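PDB 2VK9: alpha-toxin from Clostridium novyi, which belongs to the large clostridial toxins and carries an N-terminal helical domain followed by a catalytic domain of the GT-A glycosyltransferase fold. Local coordinates for residues Thr145-Glu157 and Phe173-Lys185. Numbering follows the deposited sequence.
Sequences TAIIQESSKVIIE and FYSDRMKLIYRYK
Arg177 and Ser152 make the one polar link between helices 145-157 and 173-185. Arg177 NH1 donates to Ser152 OG over 2.9 Å at an N-H...O angle of 155°, the hydroxyl lying at the edge of the guanidinium, near its plane. The arginine chain runs extended to CD and then bends at chi3 (75°), which turns NH1 back to the serine while NH2 reaches Phe464 O. Ser152 OG in turn donates to Ile148 O one turn back, from above the carbonyl plane, so both links together fix its rotation. Ile148 CG2 approaches the same guanidinium obliquely, 3.6 Å from Arg177 NH1. The Phe173 ring presents its CZ edge to Ser152 OG, and Ile156 CG1 lies 3.6 Å from Phe173 CE1, oblique to the ring.

Where the backbones are closest, Ser151 enters a hole formed by Arg177, Leu180, Ile181 and Tyr184. Ser151 CB lies 3.6 Å from Tyr184 CE1, while OG faces Arg177 CG and Ile181 CG1. Ile155 forms the next knob, among Phe173, Asp176, Arg177 and Leu180; its CG2 touches Asp176 CB where the two side chains cross at about a right angle. In return Tyr184 fits among Ile147, Glu150, Ser151 and Val154, with Ile147 CD1 3.9 Å from Tyr184 CB, and its ring also meets Phe213 edge to face. Ile147 also touches Phe208 of helix 201-213. Leu180 CD2 abuts Val154 CG1 at 3.8 Å.

The axes approach to 9.2 Å at an oblique 125°, nearer antiparallel than parallel. Joined by 15 residues without helix or strand, the two form a knobs-into-holes helix pair, through Ser151, Ile155 and Tyr184, in the GT-A-family catalytic domain.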
loop_
_atom_site.group_PDB
_atom_site.type_symbol
_atom_site.label_atom_id
_atom_site.label_comp_id
_atom_site.label_asym_id
_atom_site.label_seq_id
_atom_site.Cartn_x
_atom_site.Cartn_y
_atom_site.Cartn_z
ATOM N N THR A 145 4.475 -15.811 -14.528
ATOM C CA THR A 145 5.459 -16.878 -14.568
ATOM C C THR A 145 5.816 -17.199 -16.019
ATOM O O THR A 145 6.991 -17.220 -16.383
ATOM C CB THR A 145 4.955 -18.145 -13.838
ATOM O OG1 THR A 145 4.783 -17.859 -12.448
ATOM C CG2 THR A 145 5.947 -19.305 -13.995
ATOM N N ALA A 146 4.802 -17.418 -16.850
ATOM C CA ALA A 146 5.042 -17.758 -18.240
ATOM C C ALA A 146 5.919 -16.700 -18.907
ATOM O O ALA A 146 6.924 -17.040 -19.522
ATOM C CB ALA A 146 3.728 -17.940 -18.989
ATOM N N ILE A 147 5.553 -15.425 -18.746
ATOM C CA ILE A 147 6.295 -14.320 -19.352
ATOM C C ILE A 147 7.759 -14.390 -18.966
ATOM O O ILE A 147 8.623 -14.311 -19.834
ATOM C CB ILE A 147 5.737 -12.938 -18.952
ATOM C CG1 ILE A 147 4.315 -12.739 -19.482
ATOM C CG2 ILE A 147 6.651 -11.814 -19.449
ATOM C CD1 ILE A 147 4.183 -12.947 -20.972
ATOM N N ILE A 148 8.024 -14.557 -17.669
ATOM C CA ILE A 148 9.390 -14.623 -17.150
ATOM C C ILE A 148 10.114 -15.859 -17.661
ATOM O O ILE A 148 11.118 -15.727 -18.354
ATOM C CB ILE A 148 9.445 -14.554 -15.606
ATOM C CG1 ILE A 148 9.083 -13.153 -15.129
ATOM C CG2 ILE A 148 10.833 -14.911 -15.092
ATOM C CD1 ILE A 148 8.823 -13.071 -13.636
ATOM N N GLN A 149 9.588 -17.041 -17.339
ATOM C CA GLN A 149 10.212 -18.317 -17.691
ATOM C C GLN A 149 10.413 -18.516 -19.187
ATOM O O GLN A 149 11.410 -19.083 -19.609
ATOM C CB GLN A 149 9.404 -19.488 -17.136
ATOM C CG GLN A 149 9.449 -19.623 -15.617
ATOM C CD GLN A 149 10.856 -19.871 -15.064
ATOM O OE1 GLN A 149 11.684 -20.561 -15.684
ATOM N NE2 GLN A 149 11.128 -19.315 -13.884
ATOM N N GLU A 150 9.471 -18.053 -19.992
ATOM C CA GLU A 150 9.560 -18.260 -21.426
ATOM C C GLU A 150 10.586 -17.333 -22.092
ATOM O O GLU A 150 11.190 -17.696 -23.102
ATOM C CB GLU A 150 8.180 -18.108 -22.071
ATOM C CG GLU A 150 7.932 -19.053 -23.227
ATOM C CD GLU A 150 7.950 -20.525 -22.822
ATOM O OE1 GLU A 150 7.522 -20.857 -21.692
ATOM O OE2 GLU A 150 8.386 -21.358 -23.651
ATOM N N SER A 151 10.771 -16.145 -21.523
ATOM C CA SER A 151 11.693 -15.144 -22.058
ATOM C C SER A 151 13.104 -15.432 -21.579
ATOM O O SER A 151 14.072 -15.184 -22.294
ATOM C CB SER A 151 11.290 -13.747 -21.603
ATOM O OG SER A 151 11.233 -13.688 -20.184
ATOM N N SER A 152 13.209 -15.941 -20.356
ATOM C CA SER A 152 14.478 -16.391 -19.817
ATOM C C SER A 152 15.069 -17.442 -20.753
ATOM O O SER A 152 16.213 -17.320 -21.193
ATOM C CB SER A 152 14.291 -16.966 -18.412
ATOM O OG SER A 152 14.006 -15.940 -17.479
ATOM N N LYS A 153 14.270 -18.458 -21.067
ATOM C CA LYS A 153 14.665 -19.524 -21.973
ATOM C C LYS A 153 15.227 -18.971 -23.288
ATOM O O LYS A 153 16.344 -19.305 -23.675
ATOM C CB LYS A 153 13.470 -20.441 -22.243
ATOM C CG LYS A 153 13.843 -21.800 -22.788
ATOM C CD LYS A 153 12.632 -22.687 -23.006
ATOM C CE LYS A 153 13.068 -23.977 -23.667
ATOM N NZ LYS A 153 12.019 -25.020 -23.587
ATOM N N VAL A 154 14.467 -18.102 -23.951
ATOM C CA VAL A 154 14.838 -17.615 -25.282
ATOM C C VAL A 154 16.188 -16.900 -25.273
ATOM O O VAL A 154 16.991 -17.071 -26.193
ATOM C CB VAL A 154 13.722 -16.736 -25.916
ATOM C CG1 VAL A 154 14.207 -16.027 -27.170
ATOM C CG2 VAL A 154 12.504 -17.589 -26.247
ATOM N N ILE A 155 16.449 -16.135 -24.216
ATOM C CA ILE A 155 17.675 -15.340 -24.130
ATOM C C ILE A 155 18.883 -16.162 -23.665
ATOM O O ILE A 155 20.001 -15.932 -24.136
ATOM C CB ILE A 155 17.469 -14.042 -23.284
ATOM C CG1 ILE A 155 16.478 -13.093 -23.986
ATOM C CG2 ILE A 155 18.790 -13.307 -23.017
ATOM C CD1 ILE A 155 16.793 -12.765 -25.466
ATOM N N ILE A 156 18.664 -17.124 -22.769
ATOM C CA ILE A 156 19.744 -18.017 -22.338
ATOM C C ILE A 156 20.271 -18.854 -23.512
ATOM O O ILE A 156 21.483 -19.011 -23.676
ATOM C CB ILE A 156 19.330 -18.929 -21.156
ATOM C CG1 ILE A 156 19.225 -18.117 -19.861
ATOM C CG2 ILE A 156 20.330 -20.071 -20.965
ATOM C CD1 ILE A 156 18.826 -18.924 -18.609
ATOM N N GLU A 157 19.368 -19.366 -24.341
ATOM C CA GLU A 157 19.766 -20.242 -25.441
ATOM C C GLU A 157 20.394 -19.491 -26.612
ATOM O O GLU A 157 21.151 -20.075 -27.389
ATOM C CB GLU A 157 18.595 -21.098 -25.907
ATOM C CG GLU A 157 18.221 -22.184 -24.910
ATOM C CD GLU A 157 16.875 -22.810 -25.214
ATOM O OE1 GLU A 157 16.234 -22.377 -26.201
ATOM O OE2 GLU A 157 16.464 -23.731 -24.464
ATOM N N PHE A 173 21.929 -10.207 -18.649
ATOM C CA PHE A 173 20.732 -11.034 -18.813
ATOM C C PHE A 173 19.425 -10.242 -18.737
ATOM O O PHE A 173 18.633 -10.240 -19.681
ATOM C CB PHE A 173 20.756 -12.126 -17.737
ATOM C CG PHE A 173 19.550 -13.020 -17.730
ATOM C CD1 PHE A 173 19.367 -13.979 -18.720
ATOM C CD2 PHE A 173 18.613 -12.929 -16.705
ATOM C CE1 PHE A 173 18.254 -14.818 -18.703
ATOM C CE2 PHE A 173 17.505 -13.767 -16.680
ATOM C CZ PHE A 173 17.327 -14.712 -17.683
ATOM N N TYR A 174 19.218 -9.561 -17.615
ATOM C CA TYR A 174 17.972 -8.850 -17.369
ATOM C C TYR A 174 17.703 -7.716 -18.355
ATOM O O TYR A 174 16.542 -7.389 -18.613
ATOM C CB TYR A 174 17.917 -8.340 -15.932
ATOM C CG TYR A 174 18.068 -9.426 -14.893
ATOM C CD1 TYR A 174 17.028 -10.303 -14.615
ATOM C CD2 TYR A 174 19.249 -9.566 -14.178
ATOM C CE1 TYR A 174 17.162 -11.299 -13.655
ATOM C CE2 TYR A 174 19.392 -10.558 -13.212
ATOM C CZ TYR A 174 18.345 -11.420 -12.958
ATOM O OH TYR A 174 18.488 -12.400 -12.009
ATOM N N SER A 175 18.766 -7.130 -18.908
ATOM C CA SER A 175 18.632 -6.092 -19.939
ATOM C C SER A 175 18.059 -6.653 -21.230
ATOM O O SER A 175 17.132 -6.082 -21.802
ATOM C CB SER A 175 19.979 -5.436 -20.235
ATOM O OG SER A 175 20.440 -4.718 -19.109
ATOM N N ASP A 176 18.627 -7.770 -21.681
ATOM C CA ASP A 176 18.188 -8.432 -22.906
ATOM C C ASP A 176 16.840 -9.104 -22.713
ATOM O O ASP A 176 15.999 -9.067 -23.614
ATOM C CB ASP A 176 19.232 -9.450 -23.397
ATOM C CG ASP A 176 20.302 -8.821 -24.303
ATOM O OD1 ASP A 176 19.943 -8.207 -25.341
ATOM O OD2 ASP A 176 21.507 -8.960 -23.987
ATOM N N ARG A 177 16.639 -9.706 -21.538
ATOM C CA ARG A 177 15.368 -10.352 -21.208
ATOM C C ARG A 177 14.220 -9.348 -21.205
ATOM O O ARG A 177 13.129 -9.656 -21.688
ATOM C CB ARG A 177 15.436 -11.078 -19.865
ATOM C CG ARG A 177 14.222 -11.948 -19.598
ATOM C CD ARG A 177 14.333 -12.726 -18.307
ATOM N NE ARG A 177 14.113 -11.896 -17.123
ATOM C CZ ARG A 177 14.057 -12.364 -15.875
ATOM N NH1 ARG A 177 14.198 -13.660 -15.632
ATOM N NH2 ARG A 177 13.855 -11.538 -14.860
ATOM N N MET A 178 14.477 -8.149 -20.677
ATOM C CA MET A 178 13.468 -7.097 -20.604
ATOM C C MET A 178 13.020 -6.619 -21.980
ATOM O O MET A 178 11.840 -6.312 -22.177
ATOM C CB MET A 178 13.972 -5.913 -19.777
ATOM C CG MET A 178 12.957 -4.770 -19.604
ATOM S SD MET A 178 11.496 -5.166 -18.606
ATOM C CE MET A 178 12.305 -5.879 -17.174
ATOM N N LYS A 179 13.958 -6.554 -22.921
ATOM C CA LYS A 179 13.646 -6.141 -24.291
ATOM C C LYS A 179 12.583 -7.065 -24.866
ATOM O O LYS A 179 11.706 -6.629 -25.608
ATOM C CB LYS A 179 14.895 -6.177 -25.185
ATOM C CG LYS A 179 15.979 -5.151 -24.850
ATOM C CD LYS A 179 17.069 -5.147 -25.931
ATOM C CE LYS A 179 18.386 -4.504 -25.455
ATOM N NZ LYS A 179 19.542 -4.892 -26.333
ATOM N N LEU A 180 12.673 -8.340 -24.500
ATOM C CA LEU A 180 11.763 -9.364 -24.984
ATOM C C LEU A 180 10.454 -9.390 -24.181
ATOM O O LEU A 180 9.366 -9.515 -24.763
ATOM C CB LEU A 180 12.453 -10.729 -24.951
ATOM C CG LEU A 180 11.785 -11.893 -25.687
ATOM C CD1 LEU A 180 11.774 -11.652 -27.190
ATOM C CD2 LEU A 180 12.470 -13.210 -25.348
ATOM N N ILE A 181 10.567 -9.278 -22.854
ATOM C CA ILE A 181 9.399 -9.128 -21.973
ATOM C C ILE A 181 8.537 -7.943 -22.406
ATOM O O ILE A 181 7.314 -8.044 -22.424
ATOM C CB ILE A 181 9.798 -9.002 -20.485
ATOM C CG1 ILE A 181 10.284 -10.355 -19.959
ATOM C CG2 ILE A 181 8.622 -8.512 -19.645
ATOM C CD1 ILE A 181 10.886 -10.315 -18.563
ATOM N N TYR A 182 9.175 -6.835 -22.773
ATOM C CA TYR A 182 8.459 -5.692 -23.330
ATOM C C TYR A 182 7.606 -6.113 -24.519
ATOM O O TYR A 182 6.431 -5.780 -24.575
ATOM C CB TYR A 182 9.428 -4.569 -23.732
ATOM C CG TYR A 182 8.772 -3.370 -24.387
ATOM C CD1 TYR A 182 8.196 -2.364 -23.619
ATOM C CD2 TYR A 182 8.732 -3.239 -25.772
ATOM C CE1 TYR A 182 7.596 -1.255 -24.215
ATOM C CE2 TYR A 182 8.127 -2.134 -26.378
ATOM C CZ TYR A 182 7.565 -1.147 -25.591
ATOM O OH TYR A 182 6.969 -0.052 -26.171
ATOM N N ARG A 183 8.198 -6.848 -25.458
ATOM C CA ARG A 183 7.490 -7.287 -26.667
ATOM C C ARG A 183 6.294 -8.191 -26.360
ATOM O O ARG A 183 5.249 -8.084 -27.010
ATOM C CB ARG A 183 8.452 -7.997 -27.629
ATOM C CG ARG A 183 8.999 -7.116 -28.736
ATOM C CD ARG A 183 10.138 -7.814 -29.465
ATOM N NE ARG A 183 10.647 -6.992 -30.565
ATOM C CZ ARG A 183 11.938 -6.857 -30.875
ATOM N NH1 ARG A 183 12.876 -7.480 -30.162
ATOM N NH2 ARG A 183 12.292 -6.077 -31.896
ATOM N N TYR A 184 6.462 -9.079 -25.382
ATOM C CA TYR A 184 5.395 -9.958 -24.942
ATOM C C TYR A 184 4.243 -9.137 -24.390
ATOM O O TYR A 184 3.093 -9.321 -24.787
ATOM C CB TYR A 184 5.898 -10.937 -23.879
ATOM C CG TYR A 184 6.851 -12.007 -24.382
ATOM C CD1 TYR A 184 7.709 -12.670 -23.503
ATOM C CD2 TYR A 184 6.893 -12.364 -25.727
ATOM C CE1 TYR A 184 8.581 -13.663 -23.952
ATOM C CE2 TYR A 184 7.759 -13.349 -26.183
ATOM C CZ TYR A 184 8.601 -13.995 -25.293
ATOM O OH TYR A 184 9.460 -14.973 -25.755
ATOM N N LYS A 185 4.567 -8.213 -23.487
ATOM C CA LYS A 185 3.572 -7.350 -22.852
ATOM C C LYS A 185 2.851 -6.523 -23.898
ATOM O O LYS A 185 1.654 -6.265 -23.781
ATOM C CB LYS A 185 4.233 -6.424 -21.829
ATOM C CG LYS A 185 4.762 -7.134 -20.604
ATOM C CD LYS A 185 5.389 -6.163 -19.631
ATOM C CE LYS A 185 5.211 -6.648 -18.199
ATOM N NZ LYS A 185 5.393 -5.549 -17.195
#